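Local coordinates for ESSB (Geobacillus thermodenitrificans, PDB 4ANO), which is an integral membrane component of the bacterial type VII secretion system, represented here by its cytoplasmic part, and can bind copies of itself, at residues Phe125-Val130 with Leu134-Trp139; Glu12-Ala17 with Ile107-Pro112; Leu40-Leu45 with Asp61-Val66; Leu34-Pro39 with Ile56-Asp61. All blocks are in the same frame, centred on the assembly; numbering follows the deposited sequence.

Contact 1: Phe125-Val130 with Leu134-Trp139; sequences FLHVGV and LPPDEW
H127 meets the carbonyl of P135 through its imidazole: NE2 donates to P135 O at 2.8 Å, with an N-H...O angle of 169°. The oxygen lies only 8° out of the ring plane, and the donor lies in the carbonyl plane. At the same ring edge, H127 CE1 touches L134 CD2 at 3.8 Å, and P136 CD stands beside NE2. With CG anti to the backbone N (chi1 174°), the ring extends across to the other segment. Further along, V130 and L134 form a single antiparallel hydrogen-bonded bridge, V130 N to L134 O and L134 N to V130 O, both 3.0 Å, which closes the turn between the segments. G129 comes close to the cis P135-P136 peptide, its CA making a CA-H...O contact of 3.3 Å with P136 O; having no side chain, it can sit this near the oxygen. In the second shell, N114 OD1 accepts a bond from H127 N, and G129 pairs with I107. Replacing H127 with a leucine would probably leave the P135 carbonyl without its N-H donor and the P135-P136 peptide without that tie. The nearly linear bond is consistent with a proton on NE2 and probably helps to fix the ring's rotation.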
loop_
_atom_site.group_PDB
_atom_site.type_symbol
_atom_site.label_atom_id
_atom_site.label_comp_id
_atom_site.label_asym_id
_atom_site.label_seq_id
_atom_site.Cartn_x
_atom_site.Cartn_y
_atom_site.Cartn_z
ATOM N N PHE A 125 6.655 1.445 0.111
ATOM C CA PHE A 125 5.847 2.198 -0.826
ATOM C C PHE A 125 6.653 2.772 -1.926
ATOM O O PHE A 125 7.807 3.223 -1.698
ATOM C CB PHE A 125 5.124 3.378 -0.098
ATOM C CG PHE A 125 4.174 2.925 0.895
ATOM C CD1 PHE A 125 2.926 2.477 0.494
ATOM C CD2 PHE A 125 4.501 2.877 2.222
ATOM C CE1 PHE A 125 2.010 2.035 1.395
ATOM C CE2 PHE A 125 3.619 2.379 3.149
ATOM C CZ PHE A 125 2.370 1.926 2.737
ATOM N N LEU A 126 6.090 2.826 -3.113
ATOM C CA LEU A 126 6.669 3.436 -4.207
ATOM C C LEU A 126 6.472 4.942 -4.175
ATOM O O LEU A 126 7.430 5.694 -3.949
ATOM C CB LEU A 126 6.110 2.870 -5.524
ATOM C CG LEU A 126 6.563 1.402 -5.703
ATOM C CD1 LEU A 126 5.726 0.655 -6.661
ATOM C CD2 LEU A 126 8.045 1.399 -6.156
ATOM N N HIS A 127 5.262 5.377 -4.387
ATOM C CA HIS A 127 4.936 6.815 -4.333
ATOM C C HIS A 127 4.500 7.219 -2.902
ATOM O O HIS A 127 3.768 6.484 -2.262
ATOM C CB HIS A 127 3.788 7.149 -5.246
ATOM C CG HIS A 127 3.329 8.575 -5.099
ATOM N ND1 HIS A 127 4.065 9.648 -5.538
ATOM C CD2 HIS A 127 2.305 9.083 -4.398
ATOM C CE1 HIS A 127 3.482 10.771 -5.166
ATOM N NE2 HIS A 127 2.373 10.459 -4.510
ATOM N N VAL A 128 4.961 8.401 -2.446
ATOM C CA VAL A 128 4.529 8.916 -1.112
ATOM C C VAL A 128 4.170 10.372 -1.313
ATOM O O VAL A 128 4.754 11.053 -2.167
ATOM C CB VAL A 128 5.727 8.798 -0.181
ATOM C CG1 VAL A 128 5.388 9.357 1.125
ATOM C CG2 VAL A 128 6.100 7.250 0.064
ATOM N N GLY A 129 3.021 10.780 -0.694
ATOM C CA GLY A 129 2.612 12.229 -0.706
ATOM C C GLY A 129 3.357 13.077 0.324
ATOM O O GLY A 129 4.098 12.601 1.197
ATOM N N VAL A 130 3.260 14.391 0.080
ATOM C CA VAL A 130 3.820 15.384 0.971
ATOM C C VAL A 130 2.782 16.327 1.409
ATOM O O VAL A 130 2.060 16.935 0.619
ATOM C CB VAL A 130 4.947 16.180 0.255
ATOM C CG1 VAL A 130 5.640 17.155 1.243
ATOM C CG2 VAL A 130 5.947 15.173 -0.310
ATOM N N LEU A 134 1.979 17.640 -2.327
ATOM C CA LEU A 134 1.939 16.679 -3.418
ATOM C C LEU A 134 1.004 15.570 -2.978
ATOM O O LEU A 134 1.165 15.001 -1.950
ATOM C CB LEU A 134 3.373 16.095 -3.652
ATOM C CG LEU A 134 3.445 15.145 -4.837
ATOM C CD1 LEU A 134 3.481 16.107 -6.104
ATOM C CD2 LEU A 134 4.738 14.345 -4.812
ATOM N N PRO A 135 0.007 15.274 -3.765
ATOM C CA PRO A 135 -0.983 14.265 -3.297
ATOM C C PRO A 135 -0.326 12.884 -3.056
ATOM O O PRO A 135 0.533 12.471 -3.800
ATOM C CB PRO A 135 -1.961 14.171 -4.477
ATOM C CG PRO A 135 -1.781 15.472 -5.244
ATOM C CD PRO A 135 -0.298 15.768 -5.116
ATOM N N PRO A 136 -0.811 12.156 -2.062
ATOM C CA PRO A 136 -1.895 12.596 -1.132
ATOM C C PRO A 136 -1.319 13.663 -0.206
ATOM O O PRO A 136 -0.269 13.466 0.444
ATOM C CB PRO A 136 -2.257 11.301 -0.381
ATOM C CG PRO A 136 -0.953 10.525 -0.419
ATOM C CD PRO A 136 -0.430 10.773 -1.836
ATOM N N ASP A 137 -1.987 14.798 -0.162
ATOM C CA ASP A 137 -1.385 15.986 0.506
ATOM C C ASP A 137 -2.077 16.430 1.813
ATOM O O ASP A 137 -1.761 17.479 2.354
ATOM C CB ASP A 137 -1.333 17.171 -0.519
ATOM C CG ASP A 137 -2.718 17.636 -0.989
ATOM O OD1 ASP A 137 -3.765 17.297 -0.386
ATOM O OD2 ASP A 137 -2.812 18.316 -2.034
ATOM N N GLU A 138 -3.000 15.600 2.271
ATOM C CA GLU A 138 -3.673 15.776 3.549
ATOM C C GLU A 138 -3.868 14.410 4.230
ATOM O O GLU A 138 -4.026 13.355 3.609
ATOM C CB GLU A 138 -5.026 16.479 3.348
ATOM C CG GLU A 138 -6.117 15.555 3.041
ATOM C CD GLU A 138 -6.539 15.496 1.586
ATOM O OE1 GLU A 138 -7.488 16.288 1.285
ATOM O OE2 GLU A 138 -6.019 14.587 0.833
ATOM N N TRP A 139 -3.898 14.428 5.554
ATOM C CA TRP A 139 -4.315 13.211 6.236
ATOM C C TRP A 139 -5.791 12.938 6.056
ATOM O O TRP A 139 -6.616 13.871 6.077
ATOM C CB TRP A 139 -4.099 13.427 7.742
ATOM C CG TRP A 139 -2.660 13.460 8.115
ATOM C CD1 TRP A 139 -1.665 12.598 7.688
ATOM C CD2 TRP A 139 -2.049 14.384 9.017
ATOM N NE1 TRP A 139 -0.466 12.952 8.278
ATOM C CE2 TRP A 139 -0.672 14.049 9.089
ATOM C CE3 TRP A 139 -2.538 15.449 9.802
ATOM C CZ2 TRP A 139 0.239 14.776 9.909
ATOM C CZ3 TRP A 139 -1.630 16.182 10.612
ATOM C CH2 TRP A 139 -0.256 15.842 10.646
#

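Contact 2: Glu12-Ala17 with Ile107-Pro112; sequences ETQLDA and IFIVCP
A single methyl, I109 CD1, makes every side-chain approach within 4.2 Å between these segments, although they are some ninety residues apart in sequence. It lies 3.6 Å from Q14 CB and 3.8 Å from Q14 CG, resting against the aliphatic base of a glutamine rather than its amide. Q14 bends at its second torsion (chi2 -59°), which turns the chain back beyond CG. The remaining approach is looser: L15 CD1 stands 4.2 Å from I109 CD1. I109 extends its long branch, CG1 being anti to the backbone N (chi1 170°), and this carries CD1 to the helix. The backbones stay well apart, the closest CA atoms, those of Q14 and I109, being 8.7 Å from each other. No hydrogen bond crosses, and just 102 Å² is buried. Around it, I109 also packs on Y10 and L11 of the same helix and on E147 of helix 141-155, while L15 leans on V27 and F29 of strand 25-30. The short helix 10-15, ended by a Schellman motif (A17 N to E12 O at 3.1 Å, a weak D16 N to T13 O bond, positive phi at D16), thus packs through Q14 and L15 on one methyl of the segment joining strands 106-107 and 115-117.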
loop_
_atom_site.group_PDB
_atom_site.type_symbol
_atom_site.label_atom_id
_atom_site.label_comp_id
_atom_site.label_asym_id
_atom_site.label_seq_id
_atom_site.Cartn_x
_atom_site.Cartn_y
_atom_site.Cartn_z
ATOM N N GLU A 12 -3.578 6.492 -9.936
ATOM C CA GLU A 12 -3.704 7.652 -10.874
ATOM C C GLU A 12 -4.828 8.596 -10.553
ATOM O O GLU A 12 -4.698 9.825 -10.563
ATOM C CB GLU A 12 -3.821 7.149 -12.309
ATOM C CG GLU A 12 -2.516 6.620 -12.768
ATOM C CD GLU A 12 -2.615 6.209 -14.223
ATOM O OE1 GLU A 12 -3.513 5.386 -14.488
ATOM O OE2 GLU A 12 -1.835 6.701 -15.075
ATOM N N THR A 13 -5.987 8.030 -10.261
ATOM C CA THR A 13 -7.156 8.777 -9.907
ATOM C C THR A 13 -6.992 9.566 -8.596
ATOM O O THR A 13 -7.380 10.762 -8.523
ATOM C CB THR A 13 -8.383 7.802 -9.848
ATOM O OG1 THR A 13 -8.548 7.220 -11.146
ATOM C CG2 THR A 13 -9.644 8.562 -9.524
ATOM N N GLN A 14 -6.462 8.914 -7.546
ATOM C CA GLN A 14 -6.302 9.628 -6.264
ATOM C C GLN A 14 -5.227 10.746 -6.366
ATOM O O GLN A 14 -5.323 11.792 -5.641
ATOM C CB GLN A 14 -5.792 8.714 -5.154
ATOM C CG GLN A 14 -6.855 7.680 -4.664
ATOM C CD GLN A 14 -8.082 8.343 -4.138
ATOM O OE1 GLN A 14 -8.030 9.259 -3.268
ATOM N NE2 GLN A 14 -9.219 8.041 -4.763
ATOM N N LEU A 15 -4.215 10.524 -7.184
ATOM C CA LEU A 15 -3.131 11.554 -7.313
ATOM C C LEU A 15 -3.513 12.622 -8.331
ATOM O O LEU A 15 -2.834 13.675 -8.332
ATOM C CB LEU A 15 -1.841 10.850 -7.776
ATOM C CG LEU A 15 -0.860 10.279 -6.770
ATOM C CD1 LEU A 15 -1.398 9.759 -5.555
ATOM C CD2 LEU A 15 0.008 9.234 -7.478
ATOM N N ASP A 16 -4.531 12.365 -9.161
ATOM C CA ASP A 16 -4.778 13.098 -10.420
ATOM C C ASP A 16 -3.474 13.197 -11.225
ATOM O O ASP A 16 -3.027 14.292 -11.592
ATOM C CB ASP A 16 -5.377 14.479 -10.145
ATOM C CG ASP A 16 -5.974 15.102 -11.454
ATOM O OD1 ASP A 16 -6.149 14.388 -12.462
ATOM O OD2 ASP A 16 -6.220 16.301 -11.476
ATOM N N ALA A 17 -2.797 12.063 -11.426
ATOM C CA ALA A 17 -1.473 12.072 -12.073
ATOM C C ALA A 17 -1.445 10.948 -13.057
ATOM O O ALA A 17 -2.312 10.085 -13.033
ATOM C CB ALA A 17 -0.287 11.887 -11.056
ATOM N N ILE A 107 2.937 11.373 3.608
ATOM C CA ILE A 107 1.570 10.842 3.707
ATOM C C ILE A 107 1.430 9.616 2.845
ATOM O O ILE A 107 1.770 9.666 1.646
ATOM C CB ILE A 107 0.515 11.891 3.321
ATOM C CG1 ILE A 107 0.630 13.120 4.271
ATOM C CG2 ILE A 107 -0.901 11.292 3.316
ATOM C CD1 ILE A 107 -0.322 14.325 3.921
ATOM N N PHE A 108 0.935 8.514 3.401
ATOM C CA PHE A 108 0.964 7.238 2.658
ATOM C C PHE A 108 -0.353 6.880 1.970
ATOM O O PHE A 108 -1.436 7.165 2.523
ATOM C CB PHE A 108 1.449 6.124 3.595
ATOM C CG PHE A 108 2.875 6.347 4.038
ATOM C CD1 PHE A 108 3.915 5.929 3.243
ATOM C CD2 PHE A 108 3.155 7.082 5.208
ATOM C CE1 PHE A 108 5.246 6.171 3.624
ATOM C CE2 PHE A 108 4.485 7.361 5.595
ATOM C CZ PHE A 108 5.521 6.899 4.811
ATOM N N ILE A 109 -0.246 6.429 0.717
ATOM C CA ILE A 109 -1.403 5.883 -0.063
ATOM C C ILE A 109 -1.151 4.400 -0.251
ATOM O O ILE A 109 -0.096 3.972 -0.806
ATOM C CB ILE A 109 -1.694 6.633 -1.398
ATOM C CG1 ILE A 109 -2.732 5.867 -2.287
ATOM C CG2 ILE A 109 -0.373 6.898 -2.279
ATOM C CD1 ILE A 109 -3.350 6.833 -3.348
ATOM N N VAL A 110 -2.145 3.576 0.176
ATOM C CA VAL A 110 -1.932 2.138 0.233
ATOM C C VAL A 110 -2.789 1.443 -0.830
ATOM O O VAL A 110 -4.034 1.515 -0.859
ATOM C CB VAL A 110 -2.267 1.570 1.630
ATOM C CG1 VAL A 110 -2.112 0.055 1.633
ATOM C CG2 VAL A 110 -1.400 2.273 2.695
ATOM N N CYS A 111 -2.141 0.742 -1.753
ATOM C CA CYS A 111 -2.824 -0.055 -2.749
ATOM C C CYS A 111 -1.777 -0.998 -3.355
ATOM O O CYS A 111 -0.600 -0.710 -3.214
ATOM C CB CYS A 111 -3.631 0.741 -3.751
ATOM S SG CYS A 111 -2.454 1.848 -4.724
ATOM N N PRO A 112 -2.194 -2.081 -4.017
ATOM C CA PRO A 112 -1.227 -3.080 -4.497
ATOM C C PRO A 112 -0.247 -2.491 -5.510
ATOM O O PRO A 112 0.939 -2.870 -5.442
ATOM C CB PRO A 112 -2.146 -4.172 -5.147
ATOM C CG PRO A 112 -3.342 -4.132 -4.197
ATOM C CD PRO A 112 -3.567 -2.629 -3.947
#

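Contact 3: Leu40-Leu45 with Asp61-Val66; sequences LELEVL and DEVKVV
L42 and L45 face V63 and V65 without any ring or other flat side chain in the touching set, so there are no faces or edges to assign and the contact is entirely between methyl groups. L42 and V63 reach toward each other tip to tip, with CD1 of the leucine 3.6 Å from CG1 of the valine. That valine branch is anti to its own backbone N (chi1 166°), which directs it at the leucine. The second pair is looser, L45 CD1 being 4.4 Å from V65 CG2. The spacing follows from the secondary structure: one turn of 3-10 helix separates L42 from L45, as the L45 N to L42 O bond of 2.9 Å attests, while V63 and V65, two residues apart on strand 62-68, point to the same side. CA atoms remain apart, 9.5 Å for L42 and V63, so the side chains bridge the gap alone. Around them, L42 also packs on I56, V58 and V130, and L45 on I56, V130 and L134, while V65 lies beside V27 of the adjoining strand. With no hydrogen bond across and all four residues buried, these two segments are held together by apolar burial rather than by directional bonds.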
loop_
_atom_site.group_PDB
_atom_site.type_symbol
_atom_site.label_atom_id
_atom_site.label_comp_id
_atom_site.label_asym_id
_atom_site.label_seq_id
_atom_site.Cartn_x
_atom_site.Cartn_y
_atom_site.Cartn_z
ATOM N N LEU A 40 11.369 23.125 -3.094
ATOM C CA LEU A 40 12.138 22.579 -1.978
ATOM C C LEU A 40 11.355 21.682 -0.979
ATOM O O LEU A 40 11.939 20.816 -0.329
ATOM C CB LEU A 40 12.772 23.760 -1.229
ATOM C CG LEU A 40 13.660 23.401 -0.038
ATOM C CD1 LEU A 40 14.815 22.449 -0.453
ATOM C CD2 LEU A 40 14.375 24.726 0.322
ATOM N N GLU A 41 10.030 21.907 -0.884
ATOM C CA GLU A 41 9.120 21.055 -0.068
ATOM C C GLU A 41 9.195 19.605 -0.447
ATOM O O GLU A 41 8.897 18.768 0.404
ATOM C CB GLU A 41 7.656 21.484 -0.239
ATOM C CG GLU A 41 7.381 22.942 0.198
ATOM C CD GLU A 41 6.129 23.597 -0.397
ATOM O OE1 GLU A 41 5.246 22.948 -0.989
ATOM O OE2 GLU A 41 6.045 24.836 -0.254
ATOM N N LEU A 42 9.570 19.311 -1.713
ATOM C CA LEU A 42 9.604 17.913 -2.216
ATOM C C LEU A 42 10.910 17.188 -1.881
ATOM O O LEU A 42 11.041 15.980 -2.103
ATOM C CB LEU A 42 9.326 17.865 -3.746
ATOM C CG LEU A 42 8.000 18.468 -4.174
ATOM C CD1 LEU A 42 7.766 17.972 -5.614
ATOM C CD2 LEU A 42 6.822 17.979 -3.208
ATOM N N GLU A 43 11.879 17.911 -1.340
ATOM C CA GLU A 43 13.206 17.315 -1.036
ATOM C C GLU A 43 13.065 16.163 -0.032
ATOM O O GLU A 43 13.853 15.175 -0.123
ATOM C CB GLU A 43 14.258 18.417 -0.666
ATOM C CG GLU A 43 15.762 17.867 -0.489
ATOM C CD GLU A 43 15.942 16.900 0.645
ATOM O OE1 GLU A 43 15.276 17.105 1.685
ATOM O OE2 GLU A 43 16.784 15.937 0.537
ATOM N N VAL A 44 12.036 16.211 0.841
ATOM C CA VAL A 44 11.788 15.142 1.821
ATOM C C VAL A 44 11.597 13.769 1.114
ATOM O O VAL A 44 11.788 12.740 1.727
ATOM C CB VAL A 44 10.615 15.509 2.708
ATOM C CG1 VAL A 44 9.238 15.472 1.961
ATOM C CG2 VAL A 44 10.617 14.679 3.973
ATOM N N LEU A 45 11.272 13.777 -0.190
ATOM C CA LEU A 45 10.962 12.532 -0.885
ATOM C C LEU A 45 12.268 11.803 -1.148
ATOM O O LEU A 45 12.208 10.586 -1.391
ATOM C CB LEU A 45 10.250 12.806 -2.219
ATOM C CG LEU A 45 8.725 13.206 -2.096
ATOM C CD1 LEU A 45 8.120 13.409 -3.564
ATOM C CD2 LEU A 45 7.992 12.073 -1.377
ATOM N N ASP A 61 6.098 23.437 -15.640
ATOM C CA ASP A 61 4.700 23.054 -15.679
ATOM C C ASP A 61 4.382 21.727 -14.941
ATOM O O ASP A 61 3.239 21.380 -14.795
ATOM C CB ASP A 61 4.262 22.921 -17.122
ATOM C CG ASP A 61 4.207 24.279 -17.825
ATOM O OD1 ASP A 61 4.011 25.308 -17.136
ATOM O OD2 ASP A 61 4.368 24.274 -19.042
ATOM N N GLU A 62 5.390 20.964 -14.599
ATOM C CA GLU A 62 5.083 19.591 -14.095
ATOM C C GLU A 62 6.010 19.188 -12.983
ATOM O O GLU A 62 7.093 19.710 -12.830
ATOM C CB GLU A 62 5.288 18.511 -15.189
ATOM C CG GLU A 62 4.307 18.658 -16.309
ATOM C CD GLU A 62 4.549 17.699 -17.414
ATOM O OE1 GLU A 62 5.693 17.392 -17.755
ATOM O OE2 GLU A 62 3.516 17.243 -17.934
ATOM N N VAL A 63 5.551 18.243 -12.158
ATOM C CA VAL A 63 6.437 17.611 -11.203
ATOM C C VAL A 63 6.507 16.114 -11.618
ATOM O O VAL A 63 5.469 15.454 -11.766
ATOM C CB VAL A 63 5.880 17.734 -9.713
ATOM C CG1 VAL A 63 6.616 16.781 -8.771
ATOM C CG2 VAL A 63 5.962 19.232 -9.256
ATOM N N LYS A 64 7.717 15.620 -11.818
ATOM C CA LYS A 64 7.984 14.214 -12.230
ATOM C C LYS A 64 8.758 13.509 -11.102
ATOM O O LYS A 64 9.695 14.114 -10.478
ATOM C CB LYS A 64 8.715 14.173 -13.588
ATOM C CG LYS A 64 9.181 12.827 -14.016
ATOM C CD LYS A 64 10.137 13.101 -15.217
ATOM C CE LYS A 64 10.183 12.001 -16.207
ATOM N NZ LYS A 64 11.497 12.202 -17.018
ATOM N N VAL A 65 8.269 12.331 -10.676
ATOM C CA VAL A 65 8.992 11.495 -9.659
ATOM C C VAL A 65 9.315 10.161 -10.389
ATOM O O VAL A 65 8.431 9.533 -10.963
ATOM C CB VAL A 65 8.126 11.234 -8.402
ATOM C CG1 VAL A 65 8.853 10.439 -7.299
ATOM C CG2 VAL A 65 7.593 12.582 -7.826
ATOM N N VAL A 66 10.576 9.828 -10.393
ATOM C CA VAL A 66 11.072 8.605 -10.942
ATOM C C VAL A 66 11.487 7.742 -9.743
ATOM O O VAL A 66 12.326 8.176 -8.978
ATOM C CB VAL A 66 12.330 8.893 -11.757
ATOM C CG1 VAL A 66 12.919 7.579 -12.283
ATOM C CG2 VAL A 66 12.004 9.865 -12.873
#

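Contact 4: Leu34-Pro39 with Ile56-Asp61; sequences LKMQDP and IDVSED
The loop between strands 25-30 and 53-58 folds back over the end of the latter, an outermost strand of the four-stranded antiparallel sheet, and touches it where M36 and P39 converge on V58. On the loop side P39 contributes more than M36. Its ring crosses the valine side chain at about a right angle, with P39 CB 3.8 Å from V58 CG1 and 4.0 Å from V58 CG2; P39 CG is also 3.8 Å from V58 CG1. CG1 is thus shared, because the selenomethionine M36 brings its terminal CE to within 4.0 Å of V58 CG1. M36 starts out extended, its CG anti to the backbone N (chi1 178°), and bends only at the third torsion (77°). The chain runs past the valine in the opposite direction, and the bend leaves CE to do the touching. The CA atoms of P39 and V58 are 6.6 Å apart, and 117 Å² is buried in total, none of it through hydrogen bonds. All three residues remain partly exposed, and each also touches a crystal neighbour, which may influence the fine placement of the side chains. The carboxylate of E41 receives the backbone N-H groups of Q37 and D38, holding the loop's bend just ahead of P39. M36 also packs on V63 of strand 62-68, the sheet neighbour to which D57 is backbone-bonded through K64, and K35 reaches out to a salt bridge with D137.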
loop_
_atom_site.group_PDB
_atom_site.type_symbol
_atom_site.label_atom_id
_atom_site.label_comp_id
_atom_site.label_asym_id
_atom_site.label_seq_id
_atom_site.Cartn_x
_atom_site.Cartn_y
_atom_site.Cartn_z
ATOM N N LEU A 34 -1.200 21.458 -8.002
ATOM C CA LEU A 34 -0.613 21.238 -6.675
ATOM C C LEU A 34 -0.750 22.370 -5.635
ATOM O O LEU A 34 -0.722 23.551 -5.983
ATOM C CB LEU A 34 0.865 20.846 -6.836
ATOM C CG LEU A 34 1.250 19.753 -7.836
ATOM C CD1 LEU A 34 2.752 19.520 -8.045
ATOM C CD2 LEU A 34 0.560 18.388 -7.404
ATOM N N LYS A 35 -0.791 22.016 -4.354
ATOM C CA LYS A 35 -0.726 22.963 -3.234
ATOM C C LYS A 35 0.723 23.389 -2.952
ATOM O O LYS A 35 0.932 24.317 -2.165
ATOM C CB LYS A 35 -1.312 22.332 -1.983
ATOM C CG LYS A 35 -2.722 21.977 -2.125
ATOM C CD LYS A 35 -3.301 21.393 -0.804
ATOM C CE LYS A 35 -4.835 21.277 -0.881
ATOM N NZ LYS A 35 -5.265 20.104 -0.078
HETATM N N MSE A 36 1.664 22.688 -3.601
HETATM C CA MSE A 36 3.099 22.944 -3.465
HETATM C C MSE A 36 3.384 24.453 -3.703
HETATM O O MSE A 36 2.781 25.087 -4.574
HETATM C CB MSE A 36 3.910 22.144 -4.502
HETATM C CG MSE A 36 5.383 22.404 -4.431
HETATM SE SE MSE A 36 6.349 21.525 -5.842
HETATM C CE MSE A 36 5.939 22.722 -7.310
ATOM N N GLN A 37 4.215 25.014 -2.862
ATOM C CA GLN A 37 4.630 26.425 -3.149
ATOM C C GLN A 37 6.096 26.365 -3.566
ATOM O O GLN A 37 6.466 26.653 -4.748
ATOM C CB GLN A 37 4.311 27.274 -1.909
ATOM C CG GLN A 37 2.818 27.374 -1.718
ATOM C CD GLN A 37 2.371 28.286 -0.580
ATOM O OE1 GLN A 37 3.187 28.741 0.258
ATOM N NE2 GLN A 37 1.130 28.587 -0.576
ATOM N N ASP A 38 6.959 26.081 -2.635
ATOM C CA ASP A 38 8.344 26.071 -2.956
ATOM C C ASP A 38 8.738 24.620 -3.351
ATOM O O ASP A 38 8.480 23.675 -2.572
ATOM C CB ASP A 38 9.097 26.594 -1.742
ATOM C CG ASP A 38 10.545 26.748 -1.995
ATOM O OD1 ASP A 38 11.099 26.085 -2.887
ATOM O OD2 ASP A 38 11.165 27.616 -1.336
ATOM N N PRO A 39 9.286 24.390 -4.559
ATOM C CA PRO A 39 9.741 23.058 -4.949
ATOM C C PRO A 39 10.624 22.338 -3.889
ATOM O O PRO A 39 10.680 21.116 -3.828
ATOM C CB PRO A 39 10.575 23.319 -6.208
ATOM C CG PRO A 39 9.939 24.562 -6.738
ATOM C CD PRO A 39 9.663 25.412 -5.569
ATOM N N ILE A 56 13.556 13.522 -8.499
ATOM C CA ILE A 56 12.377 14.474 -8.548
ATOM C C ILE A 56 12.814 15.571 -9.584
ATOM O O ILE A 56 13.880 16.141 -9.488
ATOM C CB ILE A 56 12.180 15.172 -7.205
ATOM C CG1 ILE A 56 11.648 14.211 -6.153
ATOM C CG2 ILE A 56 11.102 16.271 -7.308
ATOM C CD1 ILE A 56 12.640 13.712 -5.344
ATOM N N ASP A 57 11.931 15.896 -10.513
ATOM C CA ASP A 57 12.200 17.002 -11.438
ATOM C C ASP A 57 11.019 17.938 -11.369
ATOM O O ASP A 57 9.913 17.566 -11.783
ATOM C CB ASP A 57 12.301 16.595 -12.906
ATOM C CG ASP A 57 12.784 17.780 -13.780
ATOM O OD1 ASP A 57 13.803 18.459 -13.430
ATOM O OD2 ASP A 57 12.204 18.012 -14.848
ATOM N N VAL A 58 11.231 19.148 -10.851
ATOM C CA VAL A 58 10.218 20.196 -10.826
ATOM C C VAL A 58 10.549 21.119 -12.028
ATOM O O VAL A 58 11.516 21.901 -11.988
ATOM C CB VAL A 58 10.234 20.978 -9.495
ATOM C CG1 VAL A 58 9.175 22.020 -9.468
ATOM C CG2 VAL A 58 10.024 19.975 -8.318
ATOM N N SER A 59 9.749 21.010 -13.067
ATOM C CA SER A 59 9.891 21.861 -14.270
ATOM C C SER A 59 8.847 22.970 -14.170
ATOM O O SER A 59 8.012 22.978 -13.262
ATOM C CB SER A 59 9.675 20.970 -15.492
ATOM O OG SER A 59 8.311 20.564 -15.638
ATOM N N GLU A 60 8.845 23.931 -15.117
ATOM C CA GLU A 60 7.908 24.990 -15.016
ATOM C C GLU A 60 6.459 24.527 -14.956
ATOM O O GLU A 60 5.673 25.104 -14.248
ATOM C CB GLU A 60 7.979 25.918 -16.249
ATOM C CG GLU A 60 9.340 26.314 -16.562
ATOM C CD GLU A 60 9.332 27.581 -17.413
ATOM O OE1 GLU A 60 8.303 27.822 -18.100
ATOM O OE2 GLU A 60 10.370 28.276 -17.316
ATOM N N ASP A 61 6.098 23.437 -15.640
ATOM C CA ASP A 61 4.700 23.054 -15.679
ATOM C C ASP A 61 4.382 21.727 -14.941
ATOM O O ASP A 61 3.239 21.380 -14.795
ATOM C CB ASP A 61 4.262 22.921 -17.122
ATOM C CG ASP A 61 4.207 24.279 -17.825
ATOM O OD1 ASP A 61 4.011 25.308 -17.136
ATOM O OD2 ASP A 61 4.368 24.274 -19.042
#

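How the contacts relate
Contacts 1, 2 and 3 are buried, whereas contact 4 is at the surface, its centre about 25 Å from that of the chain. Only contact 1 is polar across its segments; the others rely on carbon-carbon packing, through one shared methyl in contact 2, through paired branches in contact 3, and through a proline and a selenomethionine on one valine in contact 4. Contacts 3 and 4 hold the same sheet: they share D61, and their strands, 62-68 and 53-58, are joined by K64 O to D57 N at 2.9 Å. Contact 1 is the hub: it touches contact 2 through G129 N and I107 O, contact 3 through L45, and contact 4 through L34 and a salt bridge. Contact 2 touches neither 3 nor 4.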